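Local coordinates for protein beta-galactosidase (PDB 3OG2) that probably hydrolyses terminal non-reducing beta-D-galactose residues of beta-D-galactosides, as a glycoside hydrolase of family 35, at residues V154-Q165 / Q202-V210. Numbering follows the deposited sequence.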
ATOM      1  N   VAL A 154      16.505   5.261  15.633  1.00  7.80           N
ATOM      2  CA  VAL A 154      15.466   4.661  16.499  1.00  7.49           C
ATOM      3  C   VAL A 154      15.137   5.569  17.643  1.00  8.02           C
ATOM      4  O   VAL A 154      13.953   5.740  18.011  1.00  8.62           O
ATOM      5  CB  VAL A 154      15.843   3.240  16.970  1.00  8.55           C
ATOM      6  CG1 VAL A 154      14.717   2.688  17.825  1.00 10.14           C
ATOM      7  CG2 VAL A 154      16.136   2.361  15.729  1.00  9.06           C
ATOM      8  N   ALA A 155      16.143   6.236  18.235  1.00  8.29           N
ATOM      9  CA  ALA A 155      15.862   7.132  19.338  1.00  9.34           C
ATOM     10  C   ALA A 155      14.876   8.203  18.926  1.00  9.08           C
ATOM     11  O   ALA A 155      13.950   8.534  19.686  1.00 10.96           O
ATOM     12  CB  ALA A 155      17.170   7.741  19.844  1.00 10.38           C
ATOM     13  N   HIS A 156      15.064   8.761  17.729  1.00  7.72           N
ATOM     14  CA  HIS A 156      14.185   9.821  17.271  1.00  7.67           C
ATOM     15  C   HIS A 156      12.814   9.287  16.885  1.00  8.00           C
ATOM     16  O   HIS A 156      11.773   9.813  17.314  1.00  8.83           O
ATOM     17  CB  HIS A 156      14.793  10.548  16.033  1.00  8.35           C
ATOM     18  CG  HIS A 156      15.823  11.529  16.467  1.00 10.02           C
ATOM     19  ND1 HIS A 156      17.157  11.225  16.725  1.00 12.88           N
ATOM     20  CD2 HIS A 156      15.679  12.871  16.656  1.00 12.91           C
ATOM     21  CE1 HIS A 156      17.784  12.359  17.091  1.00 14.60           C
ATOM     22  NE2 HIS A 156      16.904  13.361  17.057  1.00 15.12           N
ATOM     23  N   ILE A 157      12.765   8.239  16.026  1.00  7.78           N
ATOM     24  CA  ILE A 157      11.444   7.821  15.526  1.00  7.59           C
ATOM     25  C   ILE A 157      10.640   7.142  16.622  1.00  7.56           C
ATOM     26  O   ILE A 157       9.408   7.311  16.691  1.00  8.34           O
ATOM     27  CB  ILE A 157      11.587   6.941  14.262  1.00  7.80           C
ATOM     28  CG1 ILE A 157      10.269   6.920  13.470  1.00  9.41           C
ATOM     29  CG2 ILE A 157      12.041   5.504  14.574  1.00  8.51           C
ATOM     30  CD1 ILE A 157       9.906   8.240  12.824  1.00 10.25           C
ATOM     31  N   ALA A 158      11.274   6.368  17.511  1.00  7.85           N
ATOM     32  CA  ALA A 158      10.501   5.698  18.548  1.00  8.21           C
ATOM     33  C   ALA A 158      10.054   6.711  19.554  1.00  8.53           C
ATOM     34  O   ALA A 158       8.989   6.500  20.152  1.00  9.70           O
ATOM     35  CB  ALA A 158      11.285   4.540  19.151  1.00  8.69           C
ATOM     36  N   SER A 159      10.758   7.828  19.747  1.00  8.63           N
ATOM     37  CA  SER A 159      10.187   8.832  20.670  0.50  9.78           C
ATOM     38  C   SER A 159       9.023   9.575  20.026  1.00  8.30           C
ATOM     39  O   SER A 159       8.065   9.884  20.732  1.00  9.54           O
ATOM     40  CB  SER A 159      11.277   9.772  21.129  0.50 10.87           C
ATOM     41  OG  SER A 159      11.757  10.602  20.110  0.50 23.41           O
ATOM     42  N   ILE A 160       9.058   9.808  18.699  1.00  8.34           N
ATOM     43  CA  ILE A 160       7.900  10.371  18.000  1.00  8.25           C
ATOM     44  C   ILE A 160       6.714   9.439  18.131  1.00  7.68           C
ATOM     45  O   ILE A 160       5.599   9.854  18.455  1.00  9.16           O
ATOM     46  CB  ILE A 160       8.270  10.595  16.521  1.00  8.93           C
ATOM     47  CG1 ILE A 160       9.169  11.844  16.370  1.00  9.87           C
ATOM     48  CG2 ILE A 160       7.052  10.717  15.623  1.00 11.11           C
ATOM     49  CD1 ILE A 160       9.903  11.940  15.058  1.00 10.89           C
ATOM     50  N   ILE A 161       6.929   8.146  17.907  1.00  7.86           N
ATOM     51  CA  ILE A 161       5.828   7.175  18.034  0.50  7.75           C
ATOM     52  C   ILE A 161       5.357   7.114  19.472  1.00  7.36           C
ATOM     53  O   ILE A 161       4.166   6.981  19.773  1.00  8.52           O
ATOM     54  CB  ILE A 161       6.329   5.845  17.486  0.50  7.05           C
ATOM     55  CG1 ILE A 161       6.594   5.935  15.958  0.50  7.79           C
ATOM     56  CG2 ILE A 161       5.399   4.684  17.790  0.50  6.27           C
ATOM     57  CD1 ILE A 161       7.056   4.586  15.405  0.50 12.94           C
ATOM     58  N   ALA A 162       6.312   7.200  20.438  1.00  8.08           N
ATOM     59  CA  ALA A 162       5.952   7.086  21.838  1.00  8.10           C
ATOM     60  C   ALA A 162       4.947   8.176  22.227  1.00  8.09           C
ATOM     61  O   ALA A 162       3.986   7.937  22.969  1.00  8.33           O
ATOM     62  CB  ALA A 162       7.179   7.186  22.765  1.00 10.14           C
ATOM     63  N   LYS A 163       5.154   9.394  21.714  1.00  9.01           N
ATOM     64  CA  LYS A 163       4.249  10.503  22.061  1.00  9.41           C
ATOM     65  C   LYS A 163       2.843  10.250  21.521  1.00  8.66           C
ATOM     66  O   LYS A 163       1.887  10.758  22.115  1.00 11.18           O
ATOM     67  CB  LYS A 163       4.875  11.787  21.487  1.00 12.74           C
ATOM     68  CG  LYS A 163       6.204  12.136  22.117  1.00 27.71           C
ATOM     69  CD  LYS A 163       6.851  13.406  21.629  1.00 31.71           C
ATOM     70  CE  LYS A 163       8.064  13.766  22.437  1.00 44.20           C
ATOM     71  NZ  LYS A 163       9.252  12.884  22.281  1.00 58.40           N
ATOM     72  N   ALA A 164       2.756   9.464  20.467  1.00  8.48           N
ATOM     73  CA  ALA A 164       1.463   9.188  19.807  1.00  8.26           C
ATOM     74  C   ALA A 164       0.802   7.946  20.375  1.00  6.94           C
ATOM     75  O   ALA A 164      -0.216   7.490  19.859  1.00  7.98           O
ATOM     76  CB  ALA A 164       1.683   9.053  18.322  1.00  8.99           C
ATOM     77  N   GLN A 165       1.347   7.314  21.415  1.00  7.70           N
ATOM     78  CA  GLN A 165       0.696   6.141  21.992  1.00  7.66           C
ATOM     79  C   GLN A 165      -0.637   6.462  22.626  1.00  7.56           C
ATOM     80  O   GLN A 165      -0.901   7.565  23.115  1.00  8.42           O
ATOM     81  CB  GLN A 165       1.639   5.552  23.082  1.00  7.77           C
ATOM     82  CG  GLN A 165       2.834   4.819  22.442  1.00  8.56           C
ATOM     83  CD  GLN A 165       3.813   4.402  23.515  1.00  8.13           C
ATOM     84  OE1 GLN A 165       4.118   3.201  23.654  1.00  9.02           O
ATOM     85  NE2 GLN A 165       4.384   5.326  24.281  1.00  8.54           N
ATOM     86  N   GLN A 202      16.083  -0.671  22.288  1.00  7.74           N
ATOM     87  CA  GLN A 202      16.081   0.701  21.725  1.00  7.95           C
ATOM     88  C   GLN A 202      14.693   1.311  21.810  1.00  8.39           C
ATOM     89  O   GLN A 202      14.495   2.483  22.066  1.00  8.79           O
ATOM     90  CB  GLN A 202      16.484   0.716  20.260  1.00  8.99           C
ATOM     91  CG  GLN A 202      17.951   0.321  19.995  1.00  9.14           C
ATOM     92  CD  GLN A 202      18.188   0.305  18.506  1.00  7.94           C
ATOM     93  OE1 GLN A 202      17.487  -0.457  17.787  1.00  9.18           O
ATOM     94  NE2 GLN A 202      19.099   1.109  18.001  1.00  9.40           N
ATOM     95  N   ALA A 203      13.678   0.466  21.468  1.00  8.75           N
ATOM     96  CA  ALA A 203      12.295   0.992  21.462  1.00  7.99           C
ATOM     97  C   ALA A 203      11.844   1.259  22.887  1.00  7.67           C
ATOM     98  O   ALA A 203      11.247   2.314  23.181  1.00  8.74           O
ATOM     99  CB  ALA A 203      11.385  -0.021  20.770  1.00  9.13           C
ATOM    100  N   ARG A 204      12.093   0.336  23.845  1.00  8.24           N
ATOM    101  CA  ARG A 204      11.667   0.539  25.235  1.00  8.76           C
ATOM    102  C   ARG A 204      12.350   1.786  25.801  1.00  8.97           C
ATOM    103  O   ARG A 204      11.743   2.559  26.525  1.00 10.48           O
ATOM    104  CB  ARG A 204      12.026  -0.697  26.080  1.00  9.11           C
ATOM    105  CG  ARG A 204      11.162  -1.890  25.705  1.00  9.29           C
ATOM    106  CD  ARG A 204       9.688  -1.655  25.956  1.00  9.81           C
ATOM    107  NE  ARG A 204       8.871  -2.871  25.906  1.00 10.64           N
ATOM    108  CZ  ARG A 204       7.596  -2.957  25.511  1.00  9.31           C
ATOM    109  NH1 ARG A 204       6.960  -1.864  25.108  1.00 10.79           N
ATOM    110  NH2 ARG A 204       7.006  -4.132  25.532  1.00 13.64           N
ATOM    111  N   ASN A 205      13.649   1.952  25.491  1.00  8.80           N
ATOM    112  CA  ASN A 205      14.420   3.076  26.027  1.00 10.16           C
ATOM    113  C   ASN A 205      13.863   4.398  25.509  1.00 10.47           C
ATOM    114  O   ASN A 205      14.015   5.416  26.211  1.00 13.49           O
ATOM    115  CB  ASN A 205      15.888   2.980  25.637  1.00 11.29           C
ATOM    116  CG  ASN A 205      16.669   1.898  26.346  1.00 13.77           C
ATOM    117  OD1 ASN A 205      17.789   1.522  25.905  1.00 17.46           O
ATOM    118  ND2 ASN A 205      16.122   1.367  27.398  1.00 13.39           N
ATOM    119  N   ALA A 206      13.243   4.389  24.328  1.00 10.27           N
ATOM    120  CA  ALA A 206      12.671   5.629  23.756  1.00 10.86           C
ATOM    121  C   ALA A 206      11.249   5.881  24.230  1.00 10.32           C
ATOM    122  O   ALA A 206      10.643   6.890  23.797  1.00 13.72           O
ATOM    123  CB  ALA A 206      12.684   5.548  22.224  1.00 12.06           C
ATOM    124  N   GLY A 207      10.732   5.033  25.127  1.00 10.59           N
ATOM    125  CA  GLY A 207       9.442   5.263  25.718  1.00 11.29           C
ATOM    126  C   GLY A 207       8.284   4.424  25.200  1.00  9.15           C
ATOM    127  O   GLY A 207       7.139   4.704  25.563  1.00 10.11           O
ATOM    128  N   ILE A 208       8.566   3.434  24.342  1.00  8.28           N
ATOM    129  CA  ILE A 208       7.484   2.606  23.845  1.00  8.15           C
ATOM    130  C   ILE A 208       7.039   1.688  24.977  1.00  7.50           C
ATOM    131  O   ILE A 208       7.888   0.928  25.474  1.00  8.53           O
ATOM    132  CB  ILE A 208       7.938   1.793  22.614  1.00  8.47           C
ATOM    133  CG1 ILE A 208       8.350   2.712  21.470  1.00  9.64           C
ATOM    134  CG2 ILE A 208       6.887   0.786  22.193  1.00  9.19           C
ATOM    135  CD1 ILE A 208       7.216   3.578  20.891  1.00  8.90           C
ATOM    136  N   ILE A 209       5.761   1.801  25.383  1.00  8.27           N
ATOM    137  CA  ILE A 209       5.250   0.963  26.479  1.00  8.25           C
ATOM    138  C   ILE A 209       4.071   0.125  26.003  1.00  7.79           C
ATOM    139  O   ILE A 209       3.621  -0.728  26.750  1.00  9.81           O
ATOM    140  CB  ILE A 209       4.842   1.785  27.717  1.00 10.02           C
ATOM    141  CG1 ILE A 209       3.793   2.848  27.402  1.00 10.16           C
ATOM    142  CG2 ILE A 209       6.115   2.371  28.370  1.00 11.92           C
ATOM    143  CD1 ILE A 209       3.304   3.556  28.689  1.00 13.54           C
ATOM    144  N   VAL A 210       3.547   0.336  24.766  1.00  8.00           N
ATOM    145  CA  VAL A 210       2.514  -0.527  24.237  1.00  7.77           C
ATOM    146  C   VAL A 210       3.121  -1.875  23.911  1.00  7.41           C
ATOM    147  O   VAL A 210       4.355  -2.046  23.940  1.00  8.09           O
ATOM    148  CB  VAL A 210       1.833   0.108  23.000  1.00  8.28           C
ATOM    149  CG1 VAL A 210       1.067   1.394  23.465  1.00 10.79           C
ATOM    150  CG2 VAL A 210       2.806   0.391  21.864  1.00  9.86           C
TER
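Two neighbouring helices on the outside of the TIM barrel, 144-163 and 193-205, meet here through the end of the second and the loop that follows it. Small residues set the spacing: Ala158 CB lies 3.5 Å from Ala206 CB, and the two backbones come close, with Ser159 CA 5.1 Å from Ala206 CA. Helix 193-205 ends in a Schellman motif whose Gly207 takes a positive phi (104°), an angle suited to glycine; a CB there would also press on Ala162. The end of Ile208 reaches back, its CD1 3.8 Å from Ile161 CG2, and Tyr175 of strand 172-177 touches both isoleucines from the barrel side. At the far end Val154 crosses Gln202 at about a right angle, with CG1 3.6 Å from Gln202 CB; Gln202 NE2 is hydrogen-bonded to Asp151 OD1 and Thr150 OG1, and the amide still lies against Val154 CG2.

Gln165 supplies the polar link. With CG beside the backbone N (chi1 -74°) and the chain extended, its amide is carried to the loop. OE1 takes Ile209 N on a lone pair in the carbonyl plane at 2.8 Å, and Val210 N, tilted from that plane, at 3.1 Å. NE2 gives one hydrogen to Gly207 O (3.1 Å) and the other to Ala162 O (2.9 Å), fixing the amide's flip. Arg204, salt-bridged to Asp233, grips the carbonyls of Ile208 and Val210 through NH1. A leucine in place of Gln165 would probably leave Ile209 N, Val210 N and Gly207 O without this partner. One amide thus satisfies peptide donors and an acceptor of the loop while tying it to the last turn of helix 144-163.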